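Local coordinates for beta-galacturonidase (Eisenbergiella tayi, PDB 6NCW), which hydrolyses beta-galacturonides as a glycoside hydrolase of family 2 and may also act on beta-glucuronides, at residues H77-L82 against T96-V101; G168-C173 against V186-G191; H295-I300 against N306-V311; E493-V498 against E546-S551. One frame throughout, in Å; residues are numbered along the deposited sequence.

How the interactions relate
Following the chain from the N terminus, the four contacts come in series, none nesting in or crossing another. Interaction 1 closes a 13-residue loop that carries strand 86-92 and joins the two sheets of the N-terminal beta-sandwich. Interaction 2 closes 12 residues and does the same in the immunoglobulin-like sandwich, its centre about 28 Å from that of interaction 1. The TIM barrel holds the other two. Interaction 3 spans just five residues, a helix-to-strand turn, whereas interaction 4 spans 47 and brings together two outer helices late in the chain. Their centres are about 17 Å apart, with nearest atoms about 7 Å from each other, and no two of the four contacts touch.

Interaction 1 of 4, residues H77-L82 against T96-V101; sequences HTASVL and TPFDVV
Ala79 and Val81 of strand 78-82 face Phe98 and Val100 of strand 98-101, the two axes coming within 9.5 Å of each other and running nearly the same way, with 21° between their N-to-C directions. No hydrogen bond joins the segments, which meet through apolar side chains. Val81 and Val100 are the nearer backbone pair, their CA atoms 8.1 Å apart, and the backbones lie farther apart at Ala79 and Phe98, where the aromatic ring fills the gap. The Phe98 ring is lifted toward the other strand by a first torsion that sets CG between the backbone N and the carbonyl carbon (chi1 63°). Its far atom CZ then lies 3.8 Å from Ala79 CB, which approaches the ring obliquely. Val81 comes in at the ring edge, close to the ring plane, with its CG2 4.1 Å from Phe98 CE2. This is the interior of the jelly-roll-like beta-sandwich at the N terminus of family 2 glycoside hydrolases: strand 78-83 belongs to the six-stranded sheet and strand 98-105 edges the four-stranded one. The same Val81 branch also touches Val100, two residues further along the opposing strand, Val81 CG2 being 4.2 Å from Val100 CG2, and the two valines lie alongside, pointing opposite ways. His91 stacks on the Phe98 ring and Val88 packs on both valines, while Phe72 meets Phe98 from within its own sheet. Just before the strand, the His77 ring presents ND1 in plane to Thr78 OG1, hydrogen-bonded at 2.8 Å.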
loop_
_atom_site.group_PDB
_atom_site.type_symbol
_atom_site.label_atom_id
_atom_site.label_comp_id
_atom_site.label_asym_id
_atom_site.label_seq_id
_atom_site.Cartn_x
_atom_site.Cartn_y
_atom_site.Cartn_z
ATOM N N HIS A 77 23.494 -17.532 16.036
ATOM C CA HIS A 77 23.154 -17.852 17.423
ATOM C C HIS A 77 24.199 -18.814 18.040
ATOM O O HIS A 77 24.251 -18.992 19.246
ATOM C CB HIS A 77 21.740 -18.446 17.537
ATOM C CG HIS A 77 21.512 -19.694 16.742
ATOM N ND1 HIS A 77 22.263 -20.839 16.908
ATOM C CD2 HIS A 77 20.576 -19.993 15.813
ATOM C CE1 HIS A 77 21.815 -21.781 16.099
ATOM N NE2 HIS A 77 20.784 -21.297 15.427
ATOM N N THR A 78 25.045 -19.411 17.200
ATOM C CA THR A 78 26.104 -20.305 17.650
ATOM C C THR A 78 27.446 -19.786 17.146
ATOM O O THR A 78 27.590 -19.511 15.951
ATOM C CB THR A 78 25.817 -21.731 17.157
ATOM O OG1 THR A 78 24.571 -22.176 17.733
ATOM C CG2 THR A 78 26.936 -22.699 17.542
ATOM N N ALA A 79 28.428 -19.664 18.050
ATOM C CA ALA A 79 29.700 -18.995 17.765
ATOM C C ALA A 79 30.890 -19.913 18.002
ATOM O O ALA A 79 30.888 -20.706 18.943
ATOM C CB ALA A 79 29.884 -17.746 18.651
ATOM N N SER A 80 31.912 -19.778 17.157
ATOM C CA SER A 80 33.249 -20.318 17.396
ATOM C C SER A 80 34.259 -19.208 17.147
ATOM O O SER A 80 34.249 -18.581 16.081
ATOM C CB SER A 80 33.579 -21.512 16.498
ATOM O OG SER A 80 32.739 -22.606 16.775
ATOM N N VAL A 81 35.129 -18.974 18.124
ATOM C CA VAL A 81 36.100 -17.890 18.084
ATOM C C VAL A 81 37.484 -18.484 17.850
ATOM O O VAL A 81 37.913 -19.386 18.578
ATOM C CB VAL A 81 36.084 -17.070 19.381
ATOM C CG1 VAL A 81 37.042 -15.921 19.251
ATOM C CG2 VAL A 81 34.666 -16.581 19.704
ATOM N N LEU A 82 38.175 -17.985 16.835
ATOM C CA LEU A 82 39.529 -18.410 16.510
ATOM C C LEU A 82 40.431 -17.188 16.539
ATOM O O LEU A 82 40.105 -16.162 15.928
ATOM C CB LEU A 82 39.607 -19.074 15.136
ATOM C CG LEU A 82 38.864 -20.394 14.890
ATOM C CD1 LEU A 82 37.398 -20.145 14.581
ATOM C CD2 LEU A 82 39.525 -21.150 13.739
ATOM N N THR A 96 22.833 -13.480 24.955
ATOM C CA THR A 96 23.580 -13.278 26.181
ATOM C C THR A 96 25.073 -13.131 25.872
ATOM O O THR A 96 25.582 -13.735 24.921
ATOM C CB THR A 96 23.364 -14.439 27.161
ATOM O OG1 THR A 96 23.486 -15.693 26.472
ATOM C CG2 THR A 96 21.970 -14.346 27.811
ATOM N N PRO A 97 25.787 -12.314 26.638
ATOM C CA PRO A 97 27.208 -12.081 26.353
ATOM C C PRO A 97 28.075 -13.221 26.868
ATOM O O PRO A 97 27.675 -14.011 27.727
ATOM C CB PRO A 97 27.514 -10.775 27.100
ATOM C CG PRO A 97 26.517 -10.728 28.209
ATOM C CD PRO A 97 25.301 -11.530 27.788
ATOM N N PHE A 98 29.263 -13.320 26.284
ATOM C CA PHE A 98 30.254 -14.317 26.689
ATOM C C PHE A 98 31.632 -13.727 26.432
ATOM O O PHE A 98 31.763 -12.682 25.790
ATOM C CB PHE A 98 30.074 -15.662 25.950
ATOM C CG PHE A 98 30.271 -15.588 24.424
ATOM C CD1 PHE A 98 29.250 -15.142 23.593
ATOM C CD2 PHE A 98 31.465 -15.995 23.841
ATOM C CE1 PHE A 98 29.415 -15.101 22.207
ATOM C CE2 PHE A 98 31.648 -15.953 22.463
ATOM C CZ PHE A 98 30.615 -15.506 21.637
ATOM N N ASP A 99 32.670 -14.388 26.946
ATOM C CA ASP A 99 34.020 -13.875 26.736
ATOM C C ASP A 99 35.010 -15.008 26.480
ATOM O O ASP A 99 34.764 -16.174 26.802
ATOM C CB ASP A 99 34.498 -12.986 27.914
ATOM C CG ASP A 99 34.735 -13.764 29.225
ATOM O OD1 ASP A 99 34.776 -15.011 29.234
ATOM O OD2 ASP A 99 34.884 -13.098 30.272
ATOM N N VAL A 100 36.137 -14.634 25.879
ATOM C CA VAL A 100 37.291 -15.503 25.683
ATOM C C VAL A 100 38.473 -14.834 26.358
ATOM O O VAL A 100 38.722 -13.642 26.137
ATOM C CB VAL A 100 37.588 -15.739 24.193
ATOM C CG1 VAL A 100 38.835 -16.592 24.026
ATOM C CG2 VAL A 100 36.393 -16.384 23.512
ATOM N N VAL A 101 39.188 -15.589 27.187
ATOM C CA VAL A 101 40.361 -15.094 27.899
ATOM C C VAL A 101 41.585 -15.856 27.406
ATOM O O VAL A 101 41.575 -17.089 27.350
ATOM C CB VAL A 101 40.196 -15.232 29.420
ATOM C CG1 VAL A 101 41.480 -14.812 30.119
ATOM C CG2 VAL A 101 39.012 -14.382 29.889
#

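Interaction 2 of 4, residues G168-C173 against V186-G191; sequences GKAEIC and VEVEIG
Ile172 drives its CD1 into a pair of valines, Val186 and Val188, across the core of the immunoglobulin-like beta-sandwich of family 2 glycoside hydrolases. Strand 165-176 lies in a three-stranded sheet and strand 182-190 in the facing one. The short segments cross at 139° with their axes 9.8 Å apart, and side chains alone bridge the gap. Ile172 and Val186 reach toward each other tip to tip. Ile172 and Val188 instead pass side by side, oppositely directed. The isoleucine can serve both because its chain is extended: CG1 lies anti to the carbonyl carbon and CD1 is carried outward, anti to CA (chi2 -164°). The valines answer with different branches: Val186 uses CG1, the methyl anti to its backbone N, whereas Val188 offers CG2 to Ile172 and turns CG1 to the smaller Ala170. That touch is loose, with Ala170 CB 4.5 Å from Val188 CG1. Phe195 of strand 193-202 packs against both Ala170 and Val188, and Ala235 of strand 227-238 against Ile172; the strands flanking 182-190 thus extend the core. Packing is tight at the isoleucine tip, where Ile172 CD1 stands 3.5 Å from Val188 CG2 and, shorter than usual van der Waals contact, 3.4 Å from Val186 CG1.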
loop_
_atom_site.group_PDB
_atom_site.type_symbol
_atom_site.label_atom_id
_atom_site.label_comp_id
_atom_site.label_asym_id
_atom_site.label_seq_id
_atom_site.Cartn_x
_atom_site.Cartn_y
_atom_site.Cartn_z
ATOM N N GLY A 168 22.902 -0.788 51.497
ATOM C CA GLY A 168 23.431 -1.397 50.291
ATOM C C GLY A 168 24.497 -2.412 50.618
ATOM O O GLY A 168 25.172 -2.327 51.649
ATOM N N LYS A 169 24.656 -3.375 49.717
ATOM C CA LYS A 169 25.634 -4.448 49.803
ATOM C C LYS A 169 26.255 -4.634 48.423
ATOM O O LYS A 169 25.546 -4.594 47.416
ATOM C CB LYS A 169 24.942 -5.730 50.296
ATOM C CG LYS A 169 25.722 -7.009 50.167
ATOM C CD LYS A 169 24.885 -8.199 50.645
ATOM C CE LYS A 169 23.784 -8.544 49.646
ATOM N NZ LYS A 169 23.251 -9.934 49.832
ATOM N N ALA A 170 27.572 -4.807 48.365
ATOM C CA ALA A 170 28.286 -5.012 47.113
ATOM C C ALA A 170 29.017 -6.348 47.144
ATOM O O ALA A 170 29.561 -6.746 48.172
ATOM C CB ALA A 170 29.287 -3.898 46.846
ATOM N N GLU A 171 29.024 -7.044 46.016
ATOM C CA GLU A 171 29.710 -8.319 45.897
ATOM C C GLU A 171 30.518 -8.259 44.617
ATOM O O GLU A 171 30.008 -7.833 43.575
ATOM C CB GLU A 171 28.727 -9.492 45.880
ATOM C CG GLU A 171 29.381 -10.869 45.829
ATOM C CD GLU A 171 28.362 -12.016 45.787
ATOM O OE1 GLU A 171 28.749 -13.144 45.405
ATOM O OE2 GLU A 171 27.181 -11.792 46.140
ATOM N N ILE A 172 31.786 -8.636 44.703
ATOM C CA ILE A 172 32.707 -8.500 43.591
ATOM C C ILE A 172 33.379 -9.834 43.363
ATOM O O ILE A 172 33.752 -10.519 44.320
ATOM C CB ILE A 172 33.758 -7.407 43.859
ATOM C CG1 ILE A 172 33.052 -6.136 44.287
ATOM C CG2 ILE A 172 34.576 -7.143 42.617
ATOM C CD1 ILE A 172 33.914 -4.958 44.199
ATOM N N CYS A 173 33.548 -10.192 42.096
ATOM C CA CYS A 173 34.198 -11.427 41.699
ATOM C C CYS A 173 35.534 -11.092 41.045
ATOM O O CYS A 173 35.583 -10.287 40.111
ATOM C CB CYS A 173 33.298 -12.199 40.739
ATOM S SG CYS A 173 33.845 -13.832 40.389
ATOM N N VAL A 186 40.178 -4.452 47.122
ATOM C CA VAL A 186 39.270 -3.810 46.182
ATOM C C VAL A 186 38.599 -2.645 46.894
ATOM O O VAL A 186 38.002 -2.824 47.962
ATOM C CB VAL A 186 38.233 -4.797 45.621
ATOM C CG1 VAL A 186 37.150 -4.045 44.866
ATOM C CG2 VAL A 186 38.916 -5.774 44.703
ATOM N N GLU A 187 38.710 -1.453 46.306
ATOM C CA GLU A 187 38.090 -0.249 46.836
ATOM C C GLU A 187 36.836 0.091 46.028
ATOM O O GLU A 187 36.892 0.193 44.799
ATOM C CB GLU A 187 39.070 0.926 46.808
ATOM C CG GLU A 187 38.450 2.217 47.320
ATOM C CD GLU A 187 39.441 3.360 47.465
ATOM O OE1 GLU A 187 39.102 4.352 48.156
ATOM O OE2 GLU A 187 40.550 3.266 46.887
ATOM N N VAL A 188 35.721 0.307 46.725
ATOM C CA VAL A 188 34.401 0.427 46.104
ATOM C C VAL A 188 33.816 1.785 46.465
ATOM O O VAL A 188 33.672 2.112 47.653
ATOM C CB VAL A 188 33.450 -0.699 46.548
ATOM C CG1 VAL A 188 32.061 -0.487 45.947
ATOM C CG2 VAL A 188 33.991 -2.052 46.164
ATOM N N GLU A 189 33.474 2.569 45.446
ATOM C CA GLU A 189 32.799 3.846 45.625
ATOM C C GLU A 189 31.503 3.864 44.828
ATOM O O GLU A 189 31.437 3.316 43.720
ATOM C CB GLU A 189 33.696 5.005 45.199
ATOM C CG GLU A 189 35.040 5.015 45.932
ATOM C CD GLU A 189 35.720 6.378 45.938
ATOM O OE1 GLU A 189 36.574 6.612 46.833
ATOM O OE2 GLU A 189 35.403 7.211 45.055
ATOM N N ILE A 190 30.476 4.491 45.394
ATOM C CA ILE A 190 29.181 4.640 44.739
ATOM C C ILE A 190 28.905 6.130 44.614
ATOM O O ILE A 190 28.679 6.813 45.619
ATOM C CB ILE A 190 28.053 3.930 45.503
ATOM C CG1 ILE A 190 28.391 2.457 45.693
ATOM C CG2 ILE A 190 26.733 4.088 44.762
ATOM C CD1 ILE A 190 27.395 1.729 46.536
ATOM N N GLY A 191 28.921 6.634 43.385
ATOM C CA GLY A 191 28.709 8.050 43.151
ATOM C C GLY A 191 29.694 8.936 43.882
ATOM O O GLY A 191 29.308 9.990 44.403
#

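Interaction 3 of 4, residues H295-I300 against N306-V311; sequences HDLMLI and NSIRTV
Ile308 lays its terminal methyl against both Leu297 and Ile300, which sit one helical turn apart on helix 290-302. Both isoleucines are extended in the same way, CG1 anti to the carbonyl carbon and CD1 anti to CA (Ile308 chi2 166°), which carries each CD1 as far as the side chain allows. The two nonetheless cross at about a right angle, with Ile300 CD1 3.7 Å from Ile308 CD1 and 4.1 Å from Ile308 CG1. Leu297 starts off to one side of the strand, yet its end swings nearer: CD1 continues the chain outward (chi2 176°), and the other branch, CD2, does the touching. Leu297 CD2 is 3.5 Å from Ile308 CD1, closer than usual for two methyls, again with the side chains roughly perpendicular. Phe319 of the next helix, 317-326, packs on both Leu297 and Ile308, and Phe512 reaches Ile300. Beyond Ile308 the strand sends Arg309 into the barrel, where its guanidinium forms salt bridges with Glu333 and with Glu465, a residue that binds galacturonate; Val311 CG1 covers one face of that group, 3.5 Å above its plane. The apolar contact lies farther out, the Ile308 side chain being about 11 Å from that of His312, another galacturonate-binding residue. Strand 268-276, helix 290-302 and strand 307-309 form a beta-alpha-beta unit, and this helix-on-strand packing is characteristic of the TIM barrel.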
loop_
_atom_site.group_PDB
_atom_site.type_symbol
_atom_site.label_atom_id
_atom_site.label_comp_id
_atom_site.label_asym_id
_atom_site.label_seq_id
_atom_site.Cartn_x
_atom_site.Cartn_y
_atom_site.Cartn_z
ATOM N N HIS A 295 14.554 5.574 19.268
ATOM C CA HIS A 295 13.356 5.878 18.490
ATOM C C HIS A 295 12.172 5.024 18.949
ATOM O O HIS A 295 11.078 5.548 19.189
ATOM C CB HIS A 295 13.620 5.678 17.002
ATOM C CG HIS A 295 12.562 6.270 16.135
ATOM N ND1 HIS A 295 11.553 5.520 15.569
ATOM C CD2 HIS A 295 12.322 7.554 15.784
ATOM C CE1 HIS A 295 10.756 6.312 14.875
ATOM N NE2 HIS A 295 11.188 7.554 15.005
ATOM N N ASP A 296 12.380 3.708 19.098
ATOM C CA ASP A 296 11.357 2.849 19.696
ATOM C C ASP A 296 10.943 3.358 21.077
ATOM O O ASP A 296 9.749 3.420 21.396
ATOM C CB ASP A 296 11.844 1.402 19.812
ATOM C CG ASP A 296 11.821 0.640 18.475
ATOM O OD1 ASP A 296 11.506 1.234 17.413
ATOM O OD2 ASP A 296 12.158 -0.572 18.497
ATOM N N LEU A 297 11.919 3.693 21.929
ATOM C CA LEU A 297 11.572 4.084 23.291
ATOM C C LEU A 297 10.721 5.349 23.298
ATOM O O LEU A 297 9.784 5.464 24.099
ATOM C CB LEU A 297 12.834 4.253 24.139
ATOM C CG LEU A 297 13.398 2.895 24.562
ATOM C CD1 LEU A 297 14.715 2.994 25.330
ATOM C CD2 LEU A 297 12.347 2.168 25.374
ATOM N N MET A 298 10.999 6.286 22.383
ATOM C CA MET A 298 10.208 7.512 22.321
ATOM C C MET A 298 8.786 7.250 21.835
ATOM O O MET A 298 7.850 7.905 22.302
ATOM C CB MET A 298 10.912 8.553 21.437
ATOM C CG MET A 298 12.215 9.047 22.048
ATOM S SD MET A 298 12.984 10.431 21.174
ATOM C CE MET A 298 13.191 9.770 19.488
ATOM N N LEU A 299 8.591 6.296 20.916
ATOM C CA LEU A 299 7.233 5.930 20.551
ATOM C C LEU A 299 6.525 5.281 21.729
ATOM O O LEU A 299 5.384 5.633 22.055
ATOM C CB LEU A 299 7.236 4.995 19.338
ATOM C CG LEU A 299 7.775 5.599 18.046
ATOM C CD1 LEU A 299 7.855 4.538 16.906
ATOM C CD2 LEU A 299 6.910 6.778 17.618
ATOM N N ILE A 300 7.219 4.369 22.412
ATOM C CA ILE A 300 6.632 3.665 23.546
ATOM C C ILE A 300 6.268 4.642 24.667
ATOM O O ILE A 300 5.189 4.543 25.271
ATOM C CB ILE A 300 7.599 2.551 23.998
ATOM C CG1 ILE A 300 7.657 1.456 22.904
ATOM C CG2 ILE A 300 7.212 1.998 25.340
ATOM C CD1 ILE A 300 8.738 0.384 23.128
ATOM N N ASN A 306 4.769 2.528 30.638
ATOM C CA ASN A 306 5.831 2.661 31.619
ATOM C C ASN A 306 6.691 1.414 31.686
ATOM O O ASN A 306 7.577 1.335 32.537
ATOM C CB ASN A 306 5.261 3.004 33.004
ATOM C CG ASN A 306 4.338 1.929 33.560
ATOM O OD1 ASN A 306 4.342 0.780 33.107
ATOM N ND2 ASN A 306 3.536 2.303 34.565
ATOM N N SER A 307 6.460 0.433 30.817
ATOM C CA SER A 307 7.170 -0.824 30.991
ATOM C C SER A 307 7.296 -1.571 29.666
ATOM O O SER A 307 6.459 -1.436 28.766
ATOM C CB SER A 307 6.470 -1.682 32.046
ATOM O OG SER A 307 7.231 -2.836 32.343
ATOM N N ILE A 308 8.369 -2.350 29.555
ATOM C CA ILE A 308 8.628 -3.197 28.400
ATOM C C ILE A 308 8.944 -4.607 28.885
ATOM O O ILE A 308 9.555 -4.795 29.942
ATOM C CB ILE A 308 9.778 -2.645 27.534
ATOM C CG1 ILE A 308 9.316 -1.401 26.800
ATOM C CG2 ILE A 308 10.291 -3.694 26.556
ATOM C CD1 ILE A 308 10.438 -0.633 26.208
ATOM N N ARG A 309 8.505 -5.592 28.113
ATOM C CA ARG A 309 8.761 -7.001 28.344
ATOM C C ARG A 309 9.598 -7.509 27.173
ATOM O O ARG A 309 9.199 -7.353 26.010
ATOM C CB ARG A 309 7.427 -7.758 28.469
ATOM C CG ARG A 309 7.575 -9.252 28.485
ATOM C CD ARG A 309 6.303 -10.028 28.800
ATOM N NE ARG A 309 6.668 -11.434 28.638
ATOM C CZ ARG A 309 6.072 -12.298 27.822
ATOM N NH1 ARG A 309 4.983 -11.949 27.137
ATOM N NH2 ARG A 309 6.559 -13.532 27.722
ATOM N N THR A 310 10.754 -8.108 27.476
ATOM C CA THR A 310 11.739 -8.526 26.466
ATOM C C THR A 310 11.367 -9.892 25.861
ATOM O O THR A 310 12.024 -10.916 26.078
ATOM C CB THR A 310 13.135 -8.581 27.092
ATOM O OG1 THR A 310 13.181 -9.620 28.078
ATOM C CG2 THR A 310 13.506 -7.275 27.786
ATOM N N VAL A 311 10.308 -9.906 25.049
ATOM C CA VAL A 311 9.945 -11.146 24.354
ATOM C C VAL A 311 10.988 -11.484 23.290
ATOM O O VAL A 311 11.367 -10.622 22.487
ATOM C CB VAL A 311 8.550 -11.022 23.721
ATOM C CG1 VAL A 311 7.485 -10.888 24.819
ATOM C CG2 VAL A 311 8.488 -9.818 22.732
#

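Interaction 4 of 4, residues E493-V498 against E546-S551; sequences EQLQAV and EVVKDS
Leu495 carries this contact, meeting Val548 and Ser551 one turn apart on the neighbouring helix. Along 546-551, Val547 is turned to the side and leans on earlier residues of helix 484-500, Val488 and Leu491 among them. Val548 comes next. Its CG2, the branch beside the backbone N, lies 4.1 Å from Leu495 CD1, and Leu495 CD1 also rests on the backbone, 4.0 Å from Val548 CA. Lys549 points away from Leu495 and forms a salt bridge with Asp302. At Ser551 the two segments come closest, the CA atoms of Leu495 and Ser551 being 7.2 Å apart, consistent with the small side chain. Ser551 CB touches Leu495 CD1 at 3.8 Å. Its hydroxyl, placed anti to the backbone N (chi1 172°), lies over the leucine, with Ser551 OG 3.8 Å from both CB and CD1 of Leu495. Leucine reaches this far by holding CD1 anti to CA (chi2 175°). No hydrogen bond crosses between the segments. Beneath, Leu495 and Val548 both pack on Ile509 of strand 504-509. Helix 484-500 leads into that strand and helix 544-553 follows it, so the arrangement is that of neighbouring outer helices layered on the last strand of a TIM barrel.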
loop_
_atom_site.group_PDB
_atom_site.type_symbol
_atom_site.label_atom_id
_atom_site.label_comp_id
_atom_site.label_asym_id
_atom_site.label_seq_id
_atom_site.Cartn_x
_atom_site.Cartn_y
_atom_site.Cartn_z
ATOM N N GLU A 493 -11.505 -2.827 23.664
ATOM C CA GLU A 493 -12.167 -3.740 24.591
ATOM C C GLU A 493 -11.171 -4.486 25.480
ATOM O O GLU A 493 -11.431 -4.695 26.670
ATOM C CB GLU A 493 -13.026 -4.743 23.820
ATOM C CG GLU A 493 -13.780 -5.673 24.771
ATOM C CD GLU A 493 -14.583 -6.764 24.078
ATOM O OE1 GLU A 493 -14.666 -6.740 22.827
ATOM O OE2 GLU A 493 -15.119 -7.649 24.801
ATOM N N GLN A 494 -10.050 -4.933 24.913
ATOM C CA GLN A 494 -9.050 -5.673 25.695
ATOM C C GLN A 494 -8.474 -4.841 26.834
ATOM O O GLN A 494 -8.332 -5.332 27.958
ATOM C CB GLN A 494 -7.924 -6.162 24.777
ATOM C CG GLN A 494 -8.380 -7.286 23.855
ATOM C CD GLN A 494 -7.378 -7.587 22.768
ATOM O OE1 GLN A 494 -6.439 -6.822 22.559
ATOM N NE2 GLN A 494 -7.563 -8.713 22.070
ATOM N N LEU A 495 -8.132 -3.577 26.564
ATOM C CA LEU A 495 -7.489 -2.760 27.585
ATOM C C LEU A 495 -8.491 -2.351 28.657
ATOM O O LEU A 495 -8.164 -2.326 29.855
ATOM C CB LEU A 495 -6.836 -1.527 26.946
ATOM C CG LEU A 495 -5.561 -1.789 26.103
ATOM C CD1 LEU A 495 -5.081 -0.523 25.426
ATOM C CD2 LEU A 495 -4.410 -2.371 26.933
ATOM N N GLN A 496 -9.717 -2.024 28.240
ATOM C CA GLN A 496 -10.765 -1.691 29.196
ATOM C C GLN A 496 -10.980 -2.832 30.188
ATOM O O GLN A 496 -11.114 -2.596 31.392
ATOM C CB GLN A 496 -12.048 -1.339 28.437
ATOM C CG GLN A 496 -13.350 -1.543 29.190
ATOM C CD GLN A 496 -13.553 -0.584 30.355
ATOM O OE1 GLN A 496 -13.106 0.574 30.320
ATOM N NE2 GLN A 496 -14.238 -1.066 31.407
ATOM N N ALA A 497 -10.926 -4.080 29.721
ATOM C CA ALA A 497 -11.157 -5.200 30.627
ATOM C C ALA A 497 -9.987 -5.398 31.592
ATOM O O ALA A 497 -10.204 -5.557 32.796
ATOM C CB ALA A 497 -11.441 -6.477 29.842
ATOM N N VAL A 498 -8.739 -5.396 31.094
ATOM C CA VAL A 498 -7.606 -5.700 31.972
ATOM C C VAL A 498 -7.477 -4.649 33.074
ATOM O O VAL A 498 -7.230 -4.980 34.236
ATOM C CB VAL A 498 -6.286 -5.852 31.171
ATOM C CG1 VAL A 498 -6.386 -7.004 30.178
ATOM C CG2 VAL A 498 -5.935 -4.576 30.428
ATOM N N GLU A 546 -3.797 5.187 18.441
ATOM C CA GLU A 546 -4.482 6.235 19.198
ATOM C C GLU A 546 -5.365 5.654 20.299
ATOM O O GLU A 546 -5.593 6.315 21.315
ATOM C CB GLU A 546 -5.304 7.116 18.257
ATOM C CG GLU A 546 -4.446 7.936 17.294
ATOM C CD GLU A 546 -3.459 8.846 18.031
ATOM O OE1 GLU A 546 -2.250 8.864 17.677
ATOM O OE2 GLU A 546 -3.894 9.529 18.986
ATOM N N VAL A 547 -5.841 4.421 20.125
ATOM C CA VAL A 547 -6.629 3.745 21.152
ATOM C C VAL A 547 -5.757 3.375 22.350
ATOM O O VAL A 547 -6.164 3.536 23.510
ATOM C CB VAL A 547 -7.311 2.504 20.541
ATOM C CG1 VAL A 547 -7.574 1.440 21.608
ATOM C CG2 VAL A 547 -8.616 2.898 19.896
ATOM N N VAL A 548 -4.556 2.845 22.091
ATOM C CA VAL A 548 -3.635 2.503 23.174
ATOM C C VAL A 548 -3.182 3.763 23.900
ATOM O O VAL A 548 -3.133 3.805 25.133
ATOM C CB VAL A 548 -2.433 1.707 22.631
ATOM C CG1 VAL A 548 -1.395 1.538 23.716
ATOM C CG2 VAL A 548 -2.875 0.318 22.113
ATOM N N LYS A 549 -2.844 4.803 23.142
ATOM C CA LYS A 549 -2.387 6.046 23.741
ATOM C C LYS A 549 -3.461 6.642 24.646
ATOM O O LYS A 549 -3.184 7.018 25.789
ATOM C CB LYS A 549 -1.983 7.011 22.630
ATOM C CG LYS A 549 -1.493 8.371 23.069
ATOM C CD LYS A 549 -0.975 9.106 21.832
ATOM C CE LYS A 549 -0.378 10.454 22.175
ATOM N NZ LYS A 549 0.174 11.080 20.955
ATOM N N ASP A 550 -4.702 6.718 24.157
ATOM C CA ASP A 550 -5.793 7.212 24.994
ATOM C C ASP A 550 -5.900 6.423 26.289
ATOM O O ASP A 550 -6.092 7.005 27.362
ATOM C CB ASP A 550 -7.121 7.140 24.254
ATOM C CG ASP A 550 -7.237 8.178 23.153
ATOM O OD1 ASP A 550 -6.417 9.123 23.112
ATOM O OD2 ASP A 550 -8.151 8.026 22.308
ATOM N N SER A 551 -5.785 5.096 26.209
ATOM C CA SER A 551 -5.912 4.267 27.404
ATOM C C SER A 551 -4.742 4.480 28.361
ATOM O O SER A 551 -4.945 4.761 29.546
ATOM C CB SER A 551 -6.019 2.795 27.021
ATOM O OG SER A 551 -5.956 1.985 28.180
#